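Local atomic coordinates of xylanase inhibitor TL-XI (Triticum aestivum, PDB entry 3G7M), a protein that inhibits xylanases noncompetitively and probably takes part in plant defence in wheat. Residues A[3-8]-A[36-41]; A[13-18]-A[28-33]; A[45-50]-A[86-91]; A[112-117]-A[144-149]; A[119-124]-A[132-137]. The protein carries 4 engineered substitutions. All blocks are in the same frame, centred on the assembly; numbering follows the deposited sequence.

Contact 1 (A[3-8]-A[36-41]); sequences LTITNR and WSLDTP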
# COMPACT_ATOMS: atom_id res chain seq x y z
N LEU A 3 2.38 -6.11 10.11
CA LEU A 3 1.70 -5.48 8.94
C LEU A 3 1.03 -6.53 8.01
O LEU A 3 1.63 -7.55 7.67
CB LEU A 3 2.66 -4.61 8.13
CG LEU A 3 2.10 -3.97 6.84
CD1 LEU A 3 1.16 -2.89 7.22
CD2 LEU A 3 3.21 -3.39 5.96
N THR A 4 -0.21 -6.28 7.63
CA THR A 4 -0.93 -7.24 6.82
C THR A 4 -1.60 -6.47 5.70
O THR A 4 -2.31 -5.51 5.96
CB THR A 4 -2.00 -8.03 7.67
OG1 THR A 4 -1.42 -8.46 8.91
CG2 THR A 4 -2.55 -9.26 6.91
N ILE A 5 -1.36 -6.88 4.46
CA ILE A 5 -2.05 -6.29 3.30
C ILE A 5 -3.02 -7.30 2.69
O ILE A 5 -2.62 -8.36 2.23
CB ILE A 5 -1.05 -5.76 2.24
CG1 ILE A 5 -0.22 -4.62 2.83
CG2 ILE A 5 -1.77 -5.32 0.97
CD1 ILE A 5 1.13 -4.49 2.15
N THR A 6 -4.31 -6.97 2.71
CA THR A 6 -5.37 -7.88 2.32
C THR A 6 -6.06 -7.40 1.04
O THR A 6 -6.34 -6.21 0.86
CB THR A 6 -6.43 -8.03 3.44
OG1 THR A 6 -5.78 -8.43 4.67
CG2 THR A 6 -7.49 -9.04 3.07
N ASN A 7 -6.31 -8.35 0.14
CA ASN A 7 -7.05 -8.08 -1.09
C ASN A 7 -8.50 -8.57 -1.04
O ASN A 7 -8.74 -9.78 -1.05
CB ASN A 7 -6.32 -8.68 -2.29
CG ASN A 7 -7.03 -8.45 -3.59
OD1 ASN A 7 -7.74 -7.45 -3.74
ND2 ASN A 7 -6.86 -9.37 -4.53
N ARG A 8 -9.44 -7.60 -0.92
CA ARG A 8 -10.88 -7.91 -0.87
C ARG A 8 -11.65 -7.62 -2.19
O ARG A 8 -12.89 -7.67 -2.23
CB ARG A 8 -11.58 -7.31 0.36
CG ARG A 8 -11.46 -8.20 1.59
CD ARG A 8 -12.36 -7.84 2.81
NE ARG A 8 -12.30 -8.93 3.82
CZ ARG A 8 -11.43 -9.00 4.84
NH1 ARG A 8 -10.54 -8.03 5.05
NH2 ARG A 8 -11.46 -10.06 5.67
N TRP A 36 -1.07 -10.60 2.60
CA TRP A 36 0.39 -10.64 2.66
C TRP A 36 0.91 -10.17 4.02
O TRP A 36 0.78 -9.02 4.36
CB TRP A 36 0.96 -9.81 1.53
CG TRP A 36 2.44 -9.89 1.36
CD1 TRP A 36 3.27 -10.91 1.73
CD2 TRP A 36 3.28 -8.90 0.74
NE1 TRP A 36 4.57 -10.62 1.40
CE2 TRP A 36 4.60 -9.39 0.79
CE3 TRP A 36 3.04 -7.64 0.16
CZ2 TRP A 36 5.68 -8.68 0.27
CZ3 TRP A 36 4.11 -6.93 -0.34
CH2 TRP A 36 5.41 -7.45 -0.29
N SER A 37 1.48 -11.08 4.81
CA SER A 37 1.97 -10.73 6.14
C SER A 37 3.37 -10.17 6.05
O SER A 37 4.26 -10.76 5.45
CB SER A 37 1.97 -11.95 7.06
OG SER A 37 0.66 -12.51 7.13
N LEU A 38 3.55 -9.01 6.63
CA LEU A 38 4.82 -8.34 6.53
C LEU A 38 5.40 -8.01 7.89
O LEU A 38 4.68 -7.82 8.87
CB LEU A 38 4.67 -7.08 5.67
CG LEU A 38 4.71 -7.38 4.16
CD1 LEU A 38 4.09 -6.26 3.37
CD2 LEU A 38 6.17 -7.62 3.72
N ASP A 39 6.72 -7.96 7.95
CA ASP A 39 7.42 -7.53 9.14
C ASP A 39 7.79 -6.02 9.02
O ASP A 39 8.13 -5.55 7.92
CB ASP A 39 8.64 -8.42 9.29
CG ASP A 39 9.08 -8.52 10.69
OD1 ASP A 39 8.79 -7.55 11.46
OD2 ASP A 39 9.78 -9.52 11.02
N THR A 40 7.69 -5.27 10.13
CA THR A 40 7.89 -3.79 10.08
C THR A 40 9.22 -3.34 10.67
O THR A 40 9.64 -3.86 11.70
CB THR A 40 6.85 -3.03 10.89
OG1 THR A 40 6.79 -3.57 12.22
CG2 THR A 40 5.50 -3.13 10.26
N PRO A 41 9.85 -2.32 10.05
CA PRO A 41 11.15 -1.83 10.53
C PRO A 41 11.01 -1.05 11.83
O PRO A 41 9.92 -0.64 12.17
CB PRO A 41 11.62 -0.90 9.39
CG PRO A 41 10.37 -0.38 8.80
CD PRO A 41 9.35 -1.52 8.91

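Contact 2 (A[13-18]-A[28-33]); sequences VWPAVA and TELHPG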
# COMPACT_ATOMS: atom_id res chain seq x y z
N VAL A 13 -4.97 -8.40 -7.24
CA VAL A 13 -4.11 -7.22 -7.11
C VAL A 13 -2.66 -7.54 -6.71
O VAL A 13 -2.40 -8.57 -6.04
CB VAL A 13 -4.68 -6.15 -6.17
CG1 VAL A 13 -6.14 -5.95 -6.42
CG2 VAL A 13 -4.44 -6.51 -4.77
N TRP A 14 -1.74 -6.67 -7.12
CA TRP A 14 -0.30 -6.84 -6.91
C TRP A 14 0.24 -5.76 -5.97
O TRP A 14 0.68 -4.71 -6.43
CB TRP A 14 0.44 -6.80 -8.26
CG TRP A 14 0.42 -8.12 -9.03
CD1 TRP A 14 1.39 -9.12 -9.02
CD2 TRP A 14 -0.60 -8.58 -9.90
NE1 TRP A 14 1.02 -10.15 -9.83
CE2 TRP A 14 -0.20 -9.86 -10.39
CE3 TRP A 14 -1.82 -8.05 -10.32
CZ2 TRP A 14 -0.98 -10.60 -11.28
CZ3 TRP A 14 -2.60 -8.80 -11.22
CH2 TRP A 14 -2.17 -10.06 -11.69
N PRO A 15 0.21 -6.00 -4.65
CA PRO A 15 0.64 -4.98 -3.70
C PRO A 15 2.12 -4.66 -3.85
O PRO A 15 2.89 -5.56 -4.17
CB PRO A 15 0.38 -5.62 -2.33
CG PRO A 15 -0.59 -6.67 -2.58
CD PRO A 15 -0.30 -7.20 -3.95
N ALA A 16 2.51 -3.41 -3.62
CA ALA A 16 3.88 -3.01 -3.72
C ALA A 16 4.21 -2.16 -2.54
O ALA A 16 3.49 -1.21 -2.23
CB ALA A 16 4.12 -2.26 -4.97
N VAL A 17 5.30 -2.51 -1.88
CA VAL A 17 5.78 -1.75 -0.78
C VAL A 17 7.16 -1.23 -1.17
O VAL A 17 8.03 -1.99 -1.57
CB VAL A 17 5.82 -2.61 0.52
CG1 VAL A 17 6.28 -1.78 1.73
CG2 VAL A 17 4.47 -3.22 0.78
N ALA A 18 7.33 0.09 -1.05
CA ALA A 18 8.64 0.76 -1.19
C ALA A 18 8.84 1.85 -0.12
O ALA A 18 7.97 2.67 0.07
CB ALA A 18 8.82 1.33 -2.61
N THR A 28 4.06 -8.72 -3.93
CA THR A 28 3.56 -10.04 -4.22
C THR A 28 2.35 -10.05 -5.19
O THR A 28 1.87 -9.01 -5.66
CB THR A 28 3.27 -10.79 -2.92
OG1 THR A 28 3.10 -12.17 -3.19
CG2 THR A 28 2.02 -10.26 -2.26
N GLU A 29 1.90 -11.25 -5.50
CA GLU A 29 0.67 -11.41 -6.23
C GLU A 29 -0.40 -11.82 -5.19
O GLU A 29 -0.22 -12.82 -4.45
CB GLU A 29 0.86 -12.47 -7.33
CG GLU A 29 -0.43 -12.98 -8.00
CD GLU A 29 -0.09 -14.00 -9.07
OE1 GLU A 29 0.94 -14.71 -8.91
OE2 GLU A 29 -0.85 -14.08 -10.07
N LEU A 30 -1.49 -11.05 -5.11
CA LEU A 30 -2.58 -11.41 -4.23
C LEU A 30 -3.89 -11.73 -4.95
O LEU A 30 -4.56 -10.83 -5.45
CB LEU A 30 -2.82 -10.33 -3.18
CG LEU A 30 -1.86 -10.27 -2.00
CD1 LEU A 30 -2.39 -9.30 -0.99
CD2 LEU A 30 -1.61 -11.63 -1.35
N HIS A 31 -4.25 -13.01 -5.00
CA HIS A 31 -5.54 -13.42 -5.51
C HIS A 31 -6.66 -12.91 -4.61
O HIS A 31 -6.43 -12.63 -3.44
CB HIS A 31 -5.61 -14.94 -5.64
CG HIS A 31 -4.64 -15.49 -6.64
ND1 HIS A 31 -3.40 -15.98 -6.29
CD2 HIS A 31 -4.72 -15.59 -8.00
CE1 HIS A 31 -2.77 -16.39 -7.37
NE2 HIS A 31 -3.54 -16.17 -8.42
N PRO A 32 -7.87 -12.76 -5.16
CA PRO A 32 -9.00 -12.41 -4.34
C PRO A 32 -9.05 -13.26 -3.08
O PRO A 32 -9.10 -14.50 -3.15
CB PRO A 32 -10.19 -12.72 -5.25
CG PRO A 32 -9.70 -12.47 -6.57
CD PRO A 32 -8.26 -12.89 -6.57
N GLY A 33 -9.02 -12.56 -1.94
CA GLY A 33 -9.16 -13.15 -0.62
C GLY A 33 -7.85 -13.34 0.10
O GLY A 33 -7.85 -13.62 1.29

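Contact 3 (A[45-50]-A[86-91]); sequences SQYIWG and MAEVSV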
# COMPACT_ATOMS: atom_id res chain seq x y z
N SER A 45 9.65 5.26 6.83
CA SER A 45 8.31 5.26 6.25
C SER A 45 8.31 4.53 4.90
O SER A 45 9.34 4.48 4.21
CB SER A 45 7.73 6.69 6.13
OG SER A 45 8.72 7.62 5.69
N GLN A 46 7.15 3.97 4.56
CA GLN A 46 7.02 3.13 3.38
C GLN A 46 5.79 3.56 2.61
O GLN A 46 4.79 3.96 3.22
CB GLN A 46 6.85 1.67 3.81
CG GLN A 46 7.94 1.13 4.69
CD GLN A 46 7.48 -0.06 5.52
OE1 GLN A 46 6.48 0.02 6.24
NE2 GLN A 46 8.22 -1.18 5.43
N TYR A 47 5.87 3.49 1.28
CA TYR A 47 4.72 3.70 0.42
C TYR A 47 4.14 2.33 0.20
O TYR A 47 4.91 1.35 0.03
CB TYR A 47 5.11 4.30 -0.94
CG TYR A 47 5.39 5.79 -0.93
CD1 TYR A 47 4.47 6.67 -0.35
CD2 TYR A 47 6.56 6.30 -1.52
CE1 TYR A 47 4.72 8.04 -0.34
CE2 TYR A 47 6.83 7.67 -1.52
CZ TYR A 47 5.91 8.54 -0.93
OH TYR A 47 6.20 9.91 -0.91
N ILE A 48 2.80 2.25 0.18
CA ILE A 48 2.12 0.99 -0.05
C ILE A 48 1.02 1.28 -1.05
O ILE A 48 0.20 2.17 -0.82
CB ILE A 48 1.52 0.43 1.29
CG1 ILE A 48 2.66 0.08 2.25
CG2 ILE A 48 0.59 -0.79 1.06
CD1 ILE A 48 2.23 -0.16 3.64
N TRP A 49 1.02 0.54 -2.15
CA TRP A 49 -0.05 0.66 -3.14
C TRP A 49 -0.31 -0.65 -3.84
O TRP A 49 0.56 -1.51 -3.89
CB TRP A 49 0.30 1.74 -4.19
CG TRP A 49 1.41 1.36 -5.12
CD1 TRP A 49 1.28 0.80 -6.34
CD2 TRP A 49 2.81 1.54 -4.90
NE1 TRP A 49 2.52 0.60 -6.90
CE2 TRP A 49 3.48 1.05 -6.04
CE3 TRP A 49 3.57 2.07 -3.85
CZ2 TRP A 49 4.86 1.05 -6.16
CZ3 TRP A 49 4.95 2.07 -3.96
CH2 TRP A 49 5.58 1.56 -5.12
N GLY A 50 -1.51 -0.79 -4.40
CA GLY A 50 -1.85 -1.96 -5.20
C GLY A 50 -1.76 -1.73 -6.70
O GLY A 50 -2.01 -0.62 -7.19
N MET A 86 -2.37 5.94 -3.08
CA MET A 86 -1.12 5.91 -2.29
C MET A 86 -1.31 5.93 -0.79
O MET A 86 -1.77 6.94 -0.19
CB MET A 86 -0.20 7.05 -2.66
CG MET A 86 0.78 6.71 -3.72
SD MET A 86 1.99 5.53 -3.13
CE MET A 86 3.31 5.90 -4.32
N ALA A 87 -0.92 4.79 -0.18
CA ALA A 87 -0.89 4.68 1.25
C ALA A 87 0.54 4.85 1.77
O ALA A 87 1.50 4.32 1.17
CB ALA A 87 -1.43 3.36 1.64
N GLU A 88 0.69 5.59 2.87
CA GLU A 88 1.99 5.85 3.53
C GLU A 88 1.96 5.36 4.99
O GLU A 88 1.05 5.67 5.74
CB GLU A 88 2.32 7.35 3.50
CG GLU A 88 3.78 7.70 3.34
CD GLU A 88 4.47 8.01 4.65
OE1 GLU A 88 5.30 8.95 4.70
OE2 GLU A 88 4.24 7.28 5.63
N VAL A 89 2.98 4.61 5.38
CA VAL A 89 3.07 4.15 6.75
C VAL A 89 4.44 4.53 7.29
O VAL A 89 5.44 4.09 6.72
CB VAL A 89 2.84 2.59 6.86
CG1 VAL A 89 3.19 2.04 8.24
CG2 VAL A 89 1.41 2.23 6.48
N SER A 90 4.47 5.35 8.36
CA SER A 90 5.71 5.68 9.09
C SER A 90 5.80 4.89 10.40
O SER A 90 4.80 4.69 11.10
CB SER A 90 5.83 7.18 9.37
OG SER A 90 5.64 7.97 8.19
N VAL A 91 7.00 4.43 10.74
CA VAL A 91 7.19 3.70 11.99
C VAL A 91 8.22 4.36 12.91
O VAL A 91 9.31 4.72 12.46
CB VAL A 91 7.59 2.24 11.69
CG1 VAL A 91 7.67 1.40 12.98
CG2 VAL A 91 6.59 1.61 10.71

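Contact 4 (A[112-117]-A[144-149]); sequences NLKCSS and RLQIVF. Engineered in segment 112-117: Asn112 (natural residue Asp).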
# COMPACT_ATOMS: atom_id res chain seq x y z
N ASN A 112 -8.58 0.81 2.63
CA ASN A 112 -8.87 1.02 4.05
C ASN A 112 -7.62 0.69 4.90
O ASN A 112 -7.18 -0.48 4.94
CB ASN A 112 -10.04 0.15 4.50
CG ASN A 112 -11.30 0.92 4.65
OD1 ASN A 112 -12.11 0.64 5.53
ND2 ASN A 112 -11.50 1.90 3.78
N LEU A 113 -7.06 1.71 5.57
CA LEU A 113 -5.93 1.49 6.48
C LEU A 113 -6.48 1.46 7.88
O LEU A 113 -7.21 2.39 8.30
CB LEU A 113 -4.91 2.61 6.35
CG LEU A 113 -4.08 2.63 5.05
CD1 LEU A 113 -4.90 3.10 3.83
CD2 LEU A 113 -2.86 3.51 5.21
N LYS A 114 -6.18 0.38 8.60
CA LYS A 114 -6.61 0.28 10.00
C LYS A 114 -5.58 -0.35 10.97
O LYS A 114 -4.76 -1.17 10.59
CB LYS A 114 -7.99 -0.40 10.12
CG LYS A 114 -8.10 -1.77 9.47
CD LYS A 114 -9.53 -2.30 9.50
CE LYS A 114 -10.35 -1.66 8.38
NZ LYS A 114 -11.69 -2.27 8.31
N CYS A 115 -5.67 0.07 12.23
CA CYS A 115 -4.84 -0.46 13.28
C CYS A 115 -5.70 -1.05 14.39
O CYS A 115 -6.79 -0.53 14.69
CB CYS A 115 -3.96 0.63 13.86
SG CYS A 115 -2.52 -0.04 14.67
N SER A 116 -5.20 -2.13 15.00
CA SER A 116 -5.91 -2.81 16.08
C SER A 116 -5.99 -1.94 17.35
O SER A 116 -6.78 -2.21 18.26
CB SER A 116 -5.24 -4.16 16.38
OG SER A 116 -3.88 -4.01 16.74
N SER A 117 -5.17 -0.89 17.37
CA SER A 117 -5.12 0.08 18.46
C SER A 117 -5.62 1.46 18.02
O SER A 117 -5.92 2.34 18.86
CB SER A 117 -3.69 0.19 19.00
OG SER A 117 -3.32 -1.07 19.51
N ARG A 144 -1.43 -4.12 15.55
CA ARG A 144 -1.46 -4.80 14.26
C ARG A 144 -2.04 -3.92 13.16
O ARG A 144 -3.20 -3.54 13.24
CB ARG A 144 -2.25 -6.11 14.42
CG ARG A 144 -1.38 -7.20 14.98
CD ARG A 144 -2.15 -8.23 15.78
NE ARG A 144 -1.20 -8.98 16.61
CZ ARG A 144 -1.55 -9.75 17.65
NH1 ARG A 144 -2.83 -9.89 17.99
NH2 ARG A 144 -0.60 -10.38 18.35
N LEU A 145 -1.23 -3.62 12.14
CA LEU A 145 -1.65 -2.81 11.00
C LEU A 145 -2.26 -3.63 9.86
O LEU A 145 -1.73 -4.72 9.51
CB LEU A 145 -0.46 -2.05 10.43
CG LEU A 145 0.03 -0.80 11.16
CD1 LEU A 145 1.27 -0.29 10.50
CD2 LEU A 145 -1.04 0.29 11.12
N GLN A 146 -3.35 -3.09 9.27
CA GLN A 146 -4.03 -3.73 8.14
C GLN A 146 -4.37 -2.75 7.01
O GLN A 146 -5.02 -1.72 7.22
CB GLN A 146 -5.28 -4.46 8.61
CG GLN A 146 -5.80 -5.47 7.60
CD GLN A 146 -6.88 -6.37 8.18
OE1 GLN A 146 -7.43 -6.10 9.27
NE2 GLN A 146 -7.21 -7.45 7.45
N ILE A 147 -3.91 -3.08 5.81
CA ILE A 147 -4.31 -2.38 4.60
C ILE A 147 -5.26 -3.29 3.83
O ILE A 147 -4.93 -4.42 3.50
CB ILE A 147 -3.12 -2.06 3.73
CG1 ILE A 147 -1.94 -1.57 4.57
CG2 ILE A 147 -3.50 -1.08 2.67
CD1 ILE A 147 -2.11 -0.21 5.21
N VAL A 148 -6.47 -2.81 3.56
CA VAL A 148 -7.42 -3.59 2.78
C VAL A 148 -7.64 -2.90 1.42
O VAL A 148 -7.82 -1.66 1.32
CB VAL A 148 -8.78 -3.85 3.57
CG1 VAL A 148 -9.68 -4.84 2.84
CG2 VAL A 148 -8.50 -4.35 4.98
N PHE A 149 -7.62 -3.71 0.37
CA PHE A 149 -8.13 -3.31 -0.95
C PHE A 149 -9.57 -3.78 -1.11
O PHE A 149 -9.88 -4.94 -0.81
CB PHE A 149 -7.27 -3.85 -2.10
CG PHE A 149 -5.82 -3.40 -2.03
CD1 PHE A 149 -5.46 -2.13 -2.43
CD2 PHE A 149 -4.83 -4.25 -1.55
CE1 PHE A 149 -4.18 -1.73 -2.35
CE2 PHE A 149 -3.53 -3.83 -1.48
CZ PHE A 149 -3.22 -2.57 -1.88

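Contact 5 (A[119-124]-A[132-137]); sequences DALPCR and QPYAKS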
# COMPACT_ATOMS: atom_id res chain seq x y z
N ASP A 119 -7.84 4.06 15.02
CA ASP A 119 -9.10 4.20 14.36
C ASP A 119 -8.94 3.97 12.88
O ASP A 119 -7.87 4.16 12.33
CB ASP A 119 -9.65 5.59 14.59
CG ASP A 119 -9.98 5.84 16.02
OD1 ASP A 119 -10.46 4.91 16.68
OD2 ASP A 119 -9.74 6.97 16.50
N ALA A 120 -10.03 3.59 12.25
CA ALA A 120 -10.05 3.28 10.84
C ALA A 120 -9.86 4.56 9.98
O ALA A 120 -10.42 5.61 10.30
CB ALA A 120 -11.37 2.56 10.50
N LEU A 121 -9.07 4.44 8.90
CA LEU A 121 -8.88 5.50 7.91
C LEU A 121 -9.36 5.07 6.50
O LEU A 121 -8.62 4.38 5.81
CB LEU A 121 -7.41 5.91 7.85
CG LEU A 121 -7.06 7.18 7.07
CD1 LEU A 121 -7.52 8.43 7.79
CD2 LEU A 121 -5.58 7.25 6.84
N PRO A 122 -10.59 5.45 6.09
CA PRO A 122 -11.13 5.02 4.80
C PRO A 122 -10.67 5.88 3.62
O PRO A 122 -10.41 7.08 3.78
CB PRO A 122 -12.64 5.17 4.97
CG PRO A 122 -12.80 6.28 5.93
CD PRO A 122 -11.54 6.32 6.80
N CYS A 123 -10.58 5.24 2.45
CA CYS A 123 -10.35 5.88 1.17
C CYS A 123 -10.98 5.07 0.03
O CYS A 123 -10.31 4.27 -0.63
CB CYS A 123 -8.86 6.05 0.93
SG CYS A 123 -8.51 7.11 -0.50
N ARG A 124 -12.28 5.28 -0.21
CA ARG A 124 -13.07 4.38 -1.07
C ARG A 124 -13.37 4.86 -2.49
O ARG A 124 -13.66 4.06 -3.37
CB ARG A 124 -14.33 3.92 -0.34
CG ARG A 124 -13.96 3.09 0.91
CD ARG A 124 -15.17 2.70 1.70
NE ARG A 124 -14.75 1.92 2.87
CZ ARG A 124 -15.57 1.33 3.74
NH1 ARG A 124 -16.91 1.44 3.62
NH2 ARG A 124 -15.06 0.65 4.76
N GLN A 132 -3.94 16.96 3.43
CA GLN A 132 -2.97 16.21 4.20
C GLN A 132 -2.53 17.02 5.41
O GLN A 132 -2.44 18.25 5.33
CB GLN A 132 -1.78 15.88 3.32
CG GLN A 132 -2.13 14.93 2.23
CD GLN A 132 -2.52 13.59 2.77
OE1 GLN A 132 -1.93 13.10 3.72
NE2 GLN A 132 -3.49 12.97 2.15
N PRO A 133 -2.18 16.35 6.53
CA PRO A 133 -2.04 14.90 6.58
C PRO A 133 -3.35 14.23 6.90
O PRO A 133 -3.93 14.46 7.96
CB PRO A 133 -1.02 14.68 7.69
CG PRO A 133 -1.14 15.90 8.57
CD PRO A 133 -1.87 16.97 7.83
N TYR A 134 -3.80 13.41 5.96
CA TYR A 134 -4.97 12.60 6.20
C TYR A 134 -4.45 11.28 6.75
O TYR A 134 -4.23 10.31 6.00
CB TYR A 134 -5.77 12.42 4.89
CG TYR A 134 -7.04 11.60 5.00
CD1 TYR A 134 -8.12 12.03 5.78
CD2 TYR A 134 -7.17 10.41 4.28
CE1 TYR A 134 -9.29 11.27 5.86
CE2 TYR A 134 -8.34 9.64 4.36
CZ TYR A 134 -9.39 10.08 5.14
OH TYR A 134 -10.53 9.30 5.18
N ALA A 135 -4.24 11.24 8.07
CA ALA A 135 -3.58 10.10 8.69
C ALA A 135 -4.11 9.90 10.08
O ALA A 135 -4.63 10.82 10.67
CB ALA A 135 -2.08 10.32 8.74
N LYS A 136 -3.94 8.69 10.60
CA LYS A 136 -4.28 8.39 11.98
C LYS A 136 -3.04 7.81 12.65
O LYS A 136 -2.12 7.34 11.95
CB LYS A 136 -5.46 7.42 12.03
CG LYS A 136 -6.82 8.03 11.66
CD LYS A 136 -7.38 8.94 12.76
CE LYS A 136 -8.69 9.63 12.33
NZ LYS A 136 -9.43 10.17 13.57
N SER A 137 -3.01 7.83 13.99
CA SER A 137 -1.88 7.29 14.74
C SER A 137 -2.29 6.02 15.51
O SER A 137 -3.44 5.88 15.94
CB SER A 137 -1.28 8.35 15.68
OG SER A 137 -2.28 8.99 16.50

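Contact 1 (A[3-8]-A[36-41])
The N-H of Leu38 holds the carbonyl oxygen of Leu3, Leu38 N donating a hydrogen bond to Leu3 O over 2.6 Å (163°), and the CA-H of Ser37 adds a weaker contact to Leu3 O with a CA-O distance of 3.5 Å. This is the edge ladder of the mixed five-stranded sheet in the thaumatin-like beta sandwich, with strand 35-38 outermost and strand 3-7 bonded on its other flank to 145-149. Leu3 with Leu38 and Ile5 with Trp36 are antiparallel hydrogen-bonded pairs; Thr4 with Ser37 is the non-hydrogen-bonded pair between them. Small hydroxyl side chains, Thr4 and Ser37, suit the more exposed face. The other face carries Leu3, Ile5, Trp36 and Leu38, and Ile5 continues the packing onto Pro15, Val17 and Ile48 of the second sheet. Leu38 is central here: its CD1 lies 3.7 Å from Ile5 CD1 and 4.0 Å from Leu3 CD2, and also sits above the rim of the Trp36 indole. With CG anti to the backbone N (chi1 -173°), that indole leaves the sheet together with Ile5, running alongside it. Beyond the ladder Thr40 divides its branches, OG1 bonding Tyr96 OH while CG2 rests 3.8 Å from Leu3 CB.

Contact 2 (A[13-18]-A[28-33])
Trp14 and Glu29 lie side by side, with Trp14 NE1 3.4 Å from Glu29 CB. The indole gets there because CG stands anti to the carbonyl carbon (chi1 -82°), which brings the far end of the ring close to segment 28-33. Glu29 is stretched out along it, its carboxylate plane only 23° from that of the ring, so that the aliphatic part follows the indole and Glu29 OE2 ends 3.7 Å from Trp14 CZ2. A long, flexible side chain with an apolar stem and a charged end fits this exposed border. Were Trp14 replaced by a serine, the stem of Glu29 would probably lose the indole it runs beside and become free to turn. Pro15 and Leu30 meet at about a right angle, Pro15 CG being 3.6 Å from Leu30 CD1; the compact ring and the branched leucine both suit this buried side, where Pro15 also touches Ile5. Pro15 sets its CD against Thr28 O at 3.3 Å and, with no proline N-H to give, the pairing here is left with a weak bond from Thr28 N to Pro15 O. Val13 and Leu30 exchange two backbone hydrogen bonds, Leu30 N to Val13 O measuring 2.8 Å. This bridge carries the pairing of strands 13-19 and 26-27, a beta hairpin, a little further along the border of the six-stranded sheet in the thaumatin-like sandwich.

Contact 3 (A[45-50]-A[86-91])
Met86 packs against two aromatic side chains of strand 44-52, Tyr47 and Trp49, in the middle of the antiparallel six-stranded sheet of the thaumatin-like fold. Its chain bends at chi2 (-69°), bringing CE over one face of the Tyr47 ring, toward the rim, and 3.9 Å from Trp49 CE3; with SD close to both rings these are Met-aromatic contacts, which the pliable, polarisable thioether suits well. The indole itself is fixed at its far end by Trp49 NE1 bonding Gly67 O. Ala87 comes next, in a hydrogen-bonded pair with Ile48: Ile48 N donates to Ala87 O over 2.6 Å. Its methyl, 4.2 Å from Ile48 CB, is small enough to admit Met111 and Leu113 of the opposing sheet. Glu88 is back on the face of the sheet that carries Tyr47, Glu88 CG lying 3.8 Å from Tyr47 CE1 while its carboxylate stands 80° to the ring. The syn lone pair of Glu88 OE2 takes the hydroxyl of Ser90, OG to OE2 3.0 Å. A leucine in place of Glu88 would probably leave that hydroxyl without its acceptor and free to rotate. Val89 exchanges two backbone bonds with Gln46 and sets CG2 3.8 Å from Ile48 CD1, a beta-branched fit for the sandwich core. Ser90 then pairs with Ser45 as a non-hydrogen-bonded pair, their CA atoms 3.9 Å apart.

Contact 4 (A[112-117]-A[144-149])
Gln146 and Lys114 rise side by side from a hydrogen-bonded pair, yet the flat carboxamide of Gln146 is not stacked on the lysine: the stems meet, Lys114 CG to Gln146 CB 4.0 Å, and Gln146 NE2 goes on to bond Thr6 OG1. A second carboxamide, that of the engineered Asn112, leads away from strand 145-149, and its OD1 accepts from Arg124 NH2; beneath it, Asn112 CB and Val148 CB stand 4.3 Å apart. Among the peptide carbonyls, that of Gln146 receives Lys114 N in its own plane at 2.8 Å (168°). Two such hydrogen-bonded pairs, Asn112 with Val148 and Lys114 with Gln146, make this a regular antiparallel ladder inside the mixed five-stranded sheet of the thaumatin-like sandwich. Leu113, Cys115, Leu145 and Ile147 lie on its opposite face, which packs on the second sheet. Ile147 bends at chi2 (-69°), which carries CD1 across to Leu113 CG, 3.5 Å away. Apolar branched residues suit this buried side, where Leu113 also touches Ala87 and Leu145 touches Val89. Cys115 SG, tied by a disulfide to Cys138, lies 3.9 Å from Leu145 CD2. Past the strand end Ser116 prolongs the pairing with its side chain: OG sits between the backbone N and the carbonyl carbon (chi1 59°) and accepts Arg144 N at 2.7 Å, while Ser116 N donates to Arg144 O at 3.0 Å.

Contact 5 (A[119-124]-A[132-137])
Leu121 and Tyr134 form the tight half of the contact, their side chains running in opposite senses. Leu121 CD1 lies over the centre of the Tyr134 ring, 3.7 Å from its centroid and 14° off the normal, a CH-pi contact. The other branch reaches the backbone, Leu121 CD2 to Tyr134 O 3.4 Å, so a forked side chain suits this buried spot. With its CG anti to the backbone N (chi1 -179°), Tyr134 extends across until OH donates to Pro122 O over 2.6 Å, in the carbonyl plane. The solvent side is looser: Asp119 OD2 and Lys136 NZ are 4.3 Å apart, too far for a salt bridge, and Lys136 gives mainly its stem, CG lying 4.0 Å from Leu121 CD1. Strands 121-123 and 135-139 are border strands of the two different sheets of the thaumatin-like sandwich, and no backbone hydrogen bond joins these segments. Their junction therefore rests on side-chain chemistry, one phenol joining an apolar face to a polar end, while the exposed charges probably add only a mild attraction.

Contacts 1 and 4 share the mixed sheet and join through strands 3-7 and 145-149, Thr6 N lying 2.7 Å from Ile147 O; contacts 2 and 3 likewise share the six-stranded sheet, Ala16 N being 2.7 Å from Trp49 O. Contacts 3 and 4 meet where the sheets pack face to face, Ala87 CB lying 3.9 Å from Leu113 CD2. Contact 5 joins their borders at one end, its centre about 21 Å from that of contact 2, and continues contact 4 through Leu113 O and Leu121 N, 2.8 Å apart. A sodium ion lies about 6 Å from the Trp14 side chain in contact 2, and a glycerol, probably from crystallisation, about 3 Å from that of Ser45 in contact 3.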